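Local structure of CytC3 (Streptomyces sp., 3GJB) at residues Phe153-Glu158 and Lys249-Met254. The protein is probably an iron(II)- and 2-oxoglutarate-dependent halogenase of the phytanoyl-CoA dioxygenase family, expected to chlorinate an aliphatic amino acid side chain. Numbering follows the deposited sequence.
Sequences FTHSTE and KTDYRM. With AKG (2-oxoglutaric acid), chain D.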
loop_
_atom_site.group_PDB
_atom_site.type_symbol
_atom_site.label_atom_id
_atom_site.label_comp_id
_atom_site.label_asym_id
_atom_site.label_seq_id
_atom_site.Cartn_x
_atom_site.Cartn_y
_atom_site.Cartn_z
ATOM N N PHE A 153 -1.201 1.502 11.940
ATOM C CA PHE A 153 -0.466 0.649 12.861
ATOM C C PHE A 153 -0.564 1.245 14.264
ATOM O O PHE A 153 -0.491 0.530 15.265
ATOM C CB PHE A 153 0.980 0.486 12.389
ATOM C CG PHE A 153 1.160 -0.637 11.387
ATOM C CD1 PHE A 153 0.053 -1.208 10.756
ATOM C CD2 PHE A 153 2.423 -1.132 11.087
ATOM C CE1 PHE A 153 0.197 -2.251 9.851
ATOM C CE2 PHE A 153 2.581 -2.179 10.180
ATOM C CZ PHE A 153 1.466 -2.741 9.562
ATOM N N THR A 154 -0.720 2.565 14.318
ATOM C CA THR A 154 -0.932 3.292 15.566
ATOM C C THR A 154 -2.238 3.978 15.201
ATOM O O THR A 154 -2.701 3.836 14.075
ATOM C CB THR A 154 0.126 4.384 15.836
ATOM O OG1 THR A 154 0.117 5.324 14.760
ATOM C CG2 THR A 154 1.509 3.785 15.979
ATOM N N HIS A 155 -2.851 4.708 16.116
ATOM C CA HIS A 155 -4.090 5.380 15.751
ATOM C C HIS A 155 -3.804 6.565 14.817
ATOM O O HIS A 155 -2.763 7.216 14.904
ATOM C CB HIS A 155 -4.825 5.883 16.998
ATOM C CG HIS A 155 -4.063 6.912 17.780
ATOM N ND1 HIS A 155 -4.686 7.862 18.561
ATOM C CD2 HIS A 155 -2.732 7.127 17.916
ATOM C CE1 HIS A 155 -3.773 8.619 19.142
ATOM N NE2 HIS A 155 -2.579 8.194 18.769
ATOM N N SER A 156 -4.721 6.827 13.901
ATOM C CA SER A 156 -4.554 7.959 13.016
ATOM C C SER A 156 -5.670 8.895 13.432
ATOM O O SER A 156 -6.845 8.595 13.229
ATOM C CB SER A 156 -4.728 7.557 11.554
ATOM O OG SER A 156 -4.431 8.667 10.726
ATOM N N THR A 157 -5.307 10.024 14.023
ATOM C CA THR A 157 -6.308 10.969 14.495
ATOM C C THR A 157 -6.152 12.323 13.842
ATOM O O THR A 157 -5.179 12.572 13.122
ATOM C CB THR A 157 -6.185 11.169 16.008
ATOM O OG1 THR A 157 -4.902 11.743 16.303
ATOM C CG2 THR A 157 -6.304 9.836 16.727
ATOM N N GLU A 158 -7.117 13.201 14.088
ATOM C CA GLU A 158 -7.028 14.539 13.542
ATOM C C GLU A 158 -5.864 15.206 14.243
ATOM O O GLU A 158 -5.130 15.980 13.642
ATOM C CB GLU A 158 -8.311 15.331 13.797
ATOM C CG GLU A 158 -9.470 14.917 12.913
ATOM C CD GLU A 158 -10.706 15.762 13.139
ATOM O OE1 GLU A 158 -10.644 16.994 12.927
ATOM O OE2 GLU A 158 -11.743 15.190 13.531
ATOM N N LYS A 249 4.720 15.018 21.305
ATOM C CA LYS A 249 5.871 14.462 20.613
ATOM C C LYS A 249 6.038 12.946 20.742
ATOM O O LYS A 249 6.797 12.340 19.989
ATOM C CB LYS A 249 7.139 15.178 21.077
ATOM C CG LYS A 249 7.101 16.655 20.749
ATOM C CD LYS A 249 8.406 17.336 21.065
ATOM C CE LYS A 249 8.449 18.718 20.444
ATOM N NZ LYS A 249 9.825 19.268 20.511
ATOM N N THR A 250 5.328 12.333 21.685
ATOM C CA THR A 250 5.419 10.893 21.864
ATOM C C THR A 250 4.290 10.198 21.123
ATOM O O THR A 250 4.246 8.975 21.049
ATOM C CB THR A 250 5.353 10.510 23.348
ATOM O OG1 THR A 250 4.217 11.141 23.947
ATOM C CG2 THR A 250 6.619 10.950 24.069
ATOM N N ASP A 251 3.373 10.983 20.572
ATOM C CA ASP A 251 2.240 10.436 19.836
ATOM C C ASP A 251 2.534 10.473 18.339
ATOM O O ASP A 251 2.319 11.481 17.679
ATOM C CB ASP A 251 0.981 11.247 20.156
ATOM C CG ASP A 251 -0.214 10.852 19.299
ATOM O OD1 ASP A 251 -0.300 9.680 18.883
ATOM O OD2 ASP A 251 -1.083 11.718 19.058
ATOM N N TYR A 252 3.045 9.383 17.797
ATOM C CA TYR A 252 3.343 9.365 16.375
ATOM C C TYR A 252 2.312 8.500 15.679
ATOM O O TYR A 252 1.738 7.593 16.279
ATOM C CB TYR A 252 4.754 8.818 16.131
ATOM C CG TYR A 252 4.888 7.341 16.406
ATOM C CD1 TYR A 252 4.509 6.400 15.449
ATOM C CD2 TYR A 252 5.320 6.882 17.651
ATOM C CE1 TYR A 252 4.546 5.038 15.726
ATOM C CE2 TYR A 252 5.360 5.519 17.944
ATOM C CZ TYR A 252 4.969 4.601 16.977
ATOM O OH TYR A 252 4.975 3.255 17.257
ATOM N N ARG A 253 2.046 8.806 14.420
ATOM C CA ARG A 253 1.099 8.021 13.664
ATOM C C ARG A 253 1.903 7.190 12.686
ATOM O O ARG A 253 2.854 7.687 12.079
ATOM C CB ARG A 253 0.125 8.916 12.910
ATOM C CG ARG A 253 -0.676 8.158 11.873
ATOM C CD ARG A 253 -0.043 8.299 10.497
ATOM N NE ARG A 253 -0.505 9.510 9.825
ATOM C CZ ARG A 253 -0.096 9.915 8.628
ATOM N NH1 ARG A 253 0.804 9.212 7.945
ATOM N NH2 ARG A 253 -0.610 11.016 8.101
ATOM N N MET A 254 1.533 5.924 12.545
ATOM C CA MET A 254 2.232 5.038 11.636
ATOM C C MET A 254 1.263 4.293 10.759
ATOM O O MET A 254 0.510 3.441 11.230
ATOM C CB MET A 254 3.080 4.022 12.398
ATOM C CG MET A 254 3.977 3.197 11.486
ATOM S SD MET A 254 5.045 4.258 10.490
ATOM C CE MET A 254 6.287 4.711 11.688
HETATM C C1 AKG D . -0.381 11.336 0.797
HETATM O O1 AKG D . 0.044 10.262 1.192
HETATM O O2 AKG D . -0.859 11.432 -0.450
HETATM C C2 AKG D . -0.364 12.531 1.702
HETATM O O5 AKG D . -0.787 13.629 1.323
HETATM C C3 AKG D . 0.191 12.354 3.093
HETATM C C4 AKG D . 0.153 13.661 3.854
HETATM C C5 AKG D . 0.698 13.469 5.236
HETATM O O3 AKG D . 1.082 12.379 5.614
HETATM O O4 AKG D . 0.754 14.526 6.050
HETATM O O HOH W 1 -2.476 10.504 11.203
HETATM O O HOH W 2 -3.787 11.657 18.604
#
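Phe-153 and Thr-154 both direct their backbone N-H groups at Met-254 O, where the loop after strand 147-152 meets the start of strand 253-262. Phe-153 N donates to Met-254 O at 2.7 Å, and Thr-154 N adds a weak bond to the same oxygen.

The Thr-154 hydroxyl works both ways: OG1 accepts from Met-254 N at 2.7 Å and donates to a lone pair of Tyr-252 O, in the carbonyl plane, at 3.2 Å. OG1 sits between the backbone N and the carbonyl carbon (chi1 59°), which turns it to the strand and puts CG2 against the Tyr-252 ring, 3.3 Å from CE1. With an alanine here, Met-254 N would probably lose its acceptor and Tyr-252 O its hydroxyl donor, and a gap would be likely to open beside the tyrosine ring, whose OH is held by Trp-41.

His-155 NE2 donates a hydrogen bond to the syn side of Asp-251 OD1 at 2.7 Å, somewhat out of the carboxylate plane, with ring and carboxylate turned 37° apart. The other oxygen, OD2, receives a water that also bonds Thr-157 OG1. A second water joins Ser-156 OG to Arg-253 NE, lying in plane at the guanidinium edge.

Arg-253 NH2 makes a weak 3.3 Å bond to O3 of 2-oxoglutaric acid; NH1 and NH2 also bond Phe-106 O and Gly-161 O. This arginine facing the C5 carboxylate is consistent with a 2-oxoglutarate site, where its charge would probably stabilise the dicarboxylate.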